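Local coordinates for protein 5,10-methylenetetrahydromethanopterin reductase (Methanopyrus kandleri, PDB 1EZW) that catalyses the reversible, coenzyme F420-dependent reduction of methylenetetrahydromethanopterin to methyltetrahydromethanopterin, a step of methanogenesis from carbon dioxide, at residues A[197-200]-A[201-204]; A[241-244]-A[245-248]; A[329-332]-A[333-336]. One frame throughout, in Å; residues are numbered along the deposited sequence.

Contact 1 of 3, residues A[197-200]-A[201-204]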
# COMPACT_ATOMS: atom_id res chain seq x y z
N ALA A 197 -20.94 -6.55 25.41
CA ALA A 197 -21.04 -7.31 26.67
C ALA A 197 -19.99 -8.39 26.65
O ALA A 197 -19.58 -8.84 25.58
CB ALA A 197 -22.46 -7.95 26.79
N SER A 198 -19.59 -8.86 27.84
CA SER A 198 -18.55 -9.86 27.95
C SER A 198 -18.90 -11.07 28.84
O SER A 198 -18.05 -11.92 29.07
CB SER A 198 -17.27 -9.19 28.52
OG SER A 198 -16.93 -8.03 27.75
N ASN A 199 -20.15 -11.15 29.27
CA ASN A 199 -20.52 -12.21 30.23
C ASN A 199 -21.74 -13.03 29.76
O ASN A 199 -22.64 -12.52 29.11
CB ASN A 199 -20.76 -11.50 31.57
CG ASN A 199 -21.03 -12.46 32.73
OD1 ASN A 199 -22.13 -13.03 32.84
ND2 ASN A 199 -20.04 -12.64 33.59
N PRO A 200 -21.75 -14.35 30.05
CA PRO A 200 -22.86 -15.21 29.64
C PRO A 200 -24.25 -14.68 30.02
O PRO A 200 -25.18 -14.85 29.24
CB PRO A 200 -22.53 -16.54 30.33
CG PRO A 200 -21.00 -16.54 30.27
CD PRO A 200 -20.75 -15.14 30.79
N LYS A 201 -24.37 -14.04 31.18
CA LYS A 201 -25.68 -13.54 31.61
C LYS A 201 -26.27 -12.49 30.69
O LYS A 201 -27.49 -12.37 30.54
CB LYS A 201 -25.60 -13.01 33.05
CG LYS A 201 -25.44 -14.16 34.05
CD LYS A 201 -25.66 -13.72 35.50
CE LYS A 201 -24.52 -12.93 36.06
NZ LYS A 201 -23.27 -13.75 36.20
N ASP A 202 -25.39 -11.71 30.05
CA ASP A 202 -25.87 -10.69 29.15
C ASP A 202 -26.48 -11.36 27.94
O ASP A 202 -27.49 -10.89 27.41
CB ASP A 202 -24.70 -9.80 28.72
CG ASP A 202 -24.02 -9.17 29.89
OD1 ASP A 202 -24.71 -8.49 30.68
OD2 ASP A 202 -22.79 -9.34 30.03
N PHE A 203 -25.87 -12.45 27.49
CA PHE A 203 -26.37 -13.14 26.32
C PHE A 203 -27.58 -14.01 26.60
O PHE A 203 -28.37 -14.29 25.70
CB PHE A 203 -25.24 -13.88 25.62
CG PHE A 203 -24.22 -12.93 25.02
CD1 PHE A 203 -23.14 -12.47 25.77
CD2 PHE A 203 -24.46 -12.36 23.76
CE1 PHE A 203 -22.31 -11.44 25.29
CE2 PHE A 203 -23.65 -11.33 23.27
CZ PHE A 203 -22.58 -10.87 24.04
N GLU A 204 -27.72 -14.44 27.85
CA GLU A 204 -28.90 -15.24 28.18
C GLU A 204 -30.13 -14.34 28.07
O GLU A 204 -31.23 -14.80 27.81
CB GLU A 204 -28.74 -15.82 29.60
CG GLU A 204 -27.64 -16.88 29.60
CD GLU A 204 -27.20 -17.33 30.98
OE1 GLU A 204 -27.48 -16.62 31.96
OE2 GLU A 204 -26.52 -18.38 31.07
O HOH W 1 -20.75 -7.74 30.28

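Contact 2 of 3, residues A[241-244]-A[245-248]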
# COMPACT_ATOMS: atom_id res chain seq x y z
N ALA A 241 -2.87 -9.49 33.30
CA ALA A 241 -4.01 -9.38 32.37
C ALA A 241 -5.17 -8.68 33.08
O ALA A 241 -5.76 -7.73 32.57
CB ALA A 241 -4.44 -10.77 31.90
N ILE A 242 -5.49 -9.14 34.30
CA ILE A 242 -6.60 -8.56 35.04
C ILE A 242 -6.40 -7.07 35.33
O ILE A 242 -7.32 -6.27 35.22
CB ILE A 242 -6.83 -9.32 36.37
CG1 ILE A 242 -7.31 -10.75 36.06
CG2 ILE A 242 -7.80 -8.53 37.27
CD1 ILE A 242 -7.18 -11.73 37.23
N GLU A 243 -5.18 -6.71 35.70
CA GLU A 243 -4.90 -5.33 36.03
C GLU A 243 -5.16 -4.41 34.84
O GLU A 243 -5.68 -3.30 35.01
CB GLU A 243 -3.43 -5.21 36.46
CG GLU A 243 -3.07 -3.83 37.02
CD GLU A 243 -3.91 -3.47 38.22
OE1 GLU A 243 -4.11 -4.36 39.08
OE2 GLU A 243 -4.35 -2.30 38.32
N ALA A 244 -4.79 -4.86 33.65
CA ALA A 244 -4.96 -4.07 32.43
C ALA A 244 -6.42 -3.73 32.13
O ALA A 244 -6.72 -2.75 31.44
CB ALA A 244 -4.32 -4.80 31.25
N THR A 245 -7.35 -4.55 32.63
CA THR A 245 -8.75 -4.27 32.36
C THR A 245 -9.34 -3.15 33.20
O THR A 245 -10.31 -2.53 32.78
CB THR A 245 -9.68 -5.49 32.66
OG1 THR A 245 -9.71 -5.71 34.07
CG2 THR A 245 -9.22 -6.74 31.98
N LYS A 246 -8.76 -2.86 34.36
CA LYS A 246 -9.37 -1.88 35.26
C LYS A 246 -9.86 -0.55 34.74
O LYS A 246 -11.04 -0.22 34.92
CB LYS A 246 -8.49 -1.70 36.50
CG LYS A 246 -8.47 -2.99 37.33
CD LYS A 246 -7.67 -2.90 38.62
CE LYS A 246 -7.63 -4.26 39.31
NZ LYS A 246 -6.76 -4.28 40.52
N ILE A 247 -9.01 0.21 34.06
CA ILE A 247 -9.48 1.49 33.55
C ILE A 247 -10.68 1.28 32.64
O ILE A 247 -11.65 2.02 32.72
CB ILE A 247 -8.38 2.25 32.76
CG1 ILE A 247 -8.93 3.58 32.25
CG2 ILE A 247 -7.90 1.41 31.57
CD1 ILE A 247 -9.47 4.51 33.33
N VAL A 248 -10.62 0.27 31.78
CA VAL A 248 -11.74 0.05 30.87
C VAL A 248 -13.00 -0.40 31.63
O VAL A 248 -14.09 0.09 31.36
CB VAL A 248 -11.38 -0.97 29.75
CG1 VAL A 248 -12.59 -1.18 28.84
CG2 VAL A 248 -10.18 -0.45 28.92
O HOH W 2 -6.00 -0.75 34.22

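Contact 3 of 3, residues A[329-332]-A[333-336]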
# COMPACT_ATOMS: atom_id res chain seq x y z
N GLY A 329 -4.81 -6.65 25.87
CA GLY A 329 -3.83 -7.26 26.75
C GLY A 329 -2.83 -6.18 27.11
O GLY A 329 -2.84 -5.10 26.52
N PRO A 330 -1.97 -6.43 28.10
CA PRO A 330 -0.96 -5.46 28.52
C PRO A 330 -0.13 -4.98 27.31
O PRO A 330 0.20 -3.80 27.21
CB PRO A 330 -0.16 -6.26 29.54
CG PRO A 330 -1.33 -7.02 30.26
CD PRO A 330 -1.96 -7.61 28.99
N ASP A 331 0.20 -5.91 26.40
CA ASP A 331 0.96 -5.64 25.15
C ASP A 331 -0.03 -6.16 24.09
O ASP A 331 -0.24 -7.37 24.03
CB ASP A 331 2.24 -6.48 25.15
CG ASP A 331 3.07 -6.33 23.86
OD1 ASP A 331 4.33 -6.23 23.97
OD2 ASP A 331 2.52 -6.36 22.75
N LYS A 332 -0.62 -5.25 23.31
CA LYS A 332 -1.64 -5.66 22.31
C LYS A 332 -1.15 -6.70 21.32
O LYS A 332 -1.85 -7.67 21.04
CB LYS A 332 -2.20 -4.44 21.52
CG LYS A 332 -3.08 -3.47 22.36
CD LYS A 332 -3.79 -2.45 21.46
CE LYS A 332 -5.02 -1.82 22.13
NZ LYS A 332 -4.70 -1.15 23.42
N GLU A 333 0.04 -6.49 20.74
CA GLU A 333 0.54 -7.46 19.78
C GLU A 333 0.81 -8.84 20.41
O GLU A 333 0.42 -9.87 19.85
CB GLU A 333 1.80 -6.90 19.08
CG GLU A 333 2.50 -7.90 18.19
CD GLU A 333 3.54 -7.22 17.32
OE1 GLU A 333 4.45 -7.93 16.84
OE2 GLU A 333 3.43 -5.99 17.14
N LYS A 334 1.47 -8.88 21.57
CA LYS A 334 1.73 -10.17 22.22
C LYS A 334 0.41 -10.82 22.62
O LYS A 334 0.29 -12.04 22.58
CB LYS A 334 2.57 -9.99 23.49
CG LYS A 334 4.00 -9.52 23.30
CD LYS A 334 4.49 -8.96 24.66
CE LYS A 334 4.09 -9.88 25.84
NZ LYS A 334 4.18 -9.19 27.18
N ALA A 335 -0.57 -10.00 22.97
CA ALA A 335 -1.90 -10.51 23.38
C ALA A 335 -2.60 -11.17 22.19
O ALA A 335 -3.18 -12.26 22.28
CB ALA A 335 -2.74 -9.36 23.95
N ILE A 336 -2.56 -10.52 21.04
CA ILE A 336 -3.16 -11.10 19.87
C ILE A 336 -2.52 -12.45 19.54
O ILE A 336 -3.20 -13.39 19.16
CB ILE A 336 -3.01 -10.11 18.65
CG1 ILE A 336 -3.88 -8.87 18.92
CG2 ILE A 336 -3.40 -10.82 17.32
CD1 ILE A 336 -3.58 -7.67 17.98

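Contact 1 of 3, residues A[197-200]-A[201-204]
Asn199 caps helix 200-216 through Lys201 N, and Asp202 answers with OD2 to Asn199 N, where the chain leaves strand 192-196. With CG anti to its own nitrogen (chi1 -175°), Asn199 turns its amide along the flank of Lys201, the two side chains pointing the same way, and OD1 accepts from Lys201 N at 3.0 Å in a nearly straight bond. The return bond, from Asn199 N to Asp202 OD2 at 3.3 Å, is weak, while a water joins OD2 to Ser198 N. Asn199 and Asp202 form a capping box. Asp202 N also donates to Asn199 O, approaching from above the carbonyl plane. Next to the polar pair, Ala197 CB touches Asp202 CB at 3.5 Å and Phe203 CE1 at 3.8 Å. The Phe203 ring turns its edge to Ala197 O, and beyond the cap it packs on Leu314 of helix 304-316 and on strand 225-229. Asp202 OD1 forms a salt bridge with Arg263 and a hydrogen bond with His264; Asn199 ND2 donates to Glu296 O. With both oxygens engaged, the buried Asp202 carboxylate is probably held against rotation, and the neighbouring arginine would be expected to stabilise its negative charge.

Contact 2 of 3, residues A[241-244]-A[245-248]
Thr245 N and Lys246 N each bond three residues back, to Ile242 O at 3.1 Å and Glu243 O at 3.2 Å, a span like that of a 3-10 turn. Both donors sit well above the carbonyl planes they meet. Ile242 O has a second donor, since Thr245 places OG1 between its backbone nitrogen and carbonyl carbon (chi1 68°), folding the hydroxyl back to 2.7 Å from that oxygen and within the carbonyl plane. A water then bridges Glu243 O to Ile247 N, where the bond to the preceding turn is missing. Ala241 O accepts from Ser233 OG of strand 232-234. On the outer side, Glu243 and Lys246 cross obliquely. The glutamate bends at chi2, while the lysine runs extended until Lys246 NZ meets Glu243 OE1 at 3.0 Å, on the syn side but tilted out of the carboxylate plane, forming a salt bridge. The lysine methylenes pass along the carboxylate, with Lys246 CD 3.4 Å from Glu243 OE2, and the same chain packs on Ile287 and Ile295. With an alanine in place of Lys246, the Glu243 carboxylate would probably lose its positive mate, and the packing of the methylene chain on Ile287 and Ile295 would go with it. A threonine hydroxyl bonded back to a carbonyl of the preceding turn and a water bridging the missing bond thus mark a kink in helix 238-254 of this luciferase-like TIM-barrel fold.

Contact 3 of 3, residues A[329-332]-A[333-336]
Asp331 holds CG anti to its backbone nitrogen (chi1 177°), which carries the carboxylate over the first turn of helix 332-342, while Lys334 sets CG beside its own nitrogen (chi1 -67°) and thereby sends its chain across the aspartate at about a right angle, though the exact placing of Asp331 OD1 beside that chain is doubtful. OD2 of Asp331 accepts from Lys334 N at 3.0 Å; the bond is almost straight, with an N-H...O angle of 175°, although the donor stands above the carboxylate plane. This is the N-cap bond that closes the helix start. The main chain takes over from there, Ala335 N donating to Asp331 O at 2.9 Å and Ile336 N to Lys332 O at the same length. Within the same turn, Ala335 CB rests 3.7 Å from Gly329 CA, so close that any side chain on the glycine would collide with it. Ile336 lays CG1 3.2 Å from Lys332 O and packs on Val25 and Ala26 of helix 16-28. Glu333 is directed elsewhere: OE2 bonds to His21, and OE1 forms a salt bridge with Lys15 of the second subunit. A carboxylate at a helix N-terminus meets the positive end of the helix dipole, so the cap is likely to be favoured electrostatically as well as by its bond, and would tend to keep Asp331 ionised.

Overall arrangement
All three contacts are turns at or within helices, each partly buried, and they show how differently a helix can satisfy its backbone groups. Contacts 1 and 3 are starts of helices that follow barrel strands, 192-196 and 321-324; one is capped by an asparagine in a capping box, the other by a single aspartate. Contact 2 lies mid-helix, where a hydroxyl and a water serve backbone groups at a kink. Contact 1 sits nearest the middle of the fold, about 15 Å from contact centre to the centre of the chain against about 20 Å for the others, and holds a buried aspartate. Contacts 2 and 3 touch through Ala244 CB and Pro330 CG at 3.9 Å, whereas contact 3 alone reaches another subunit.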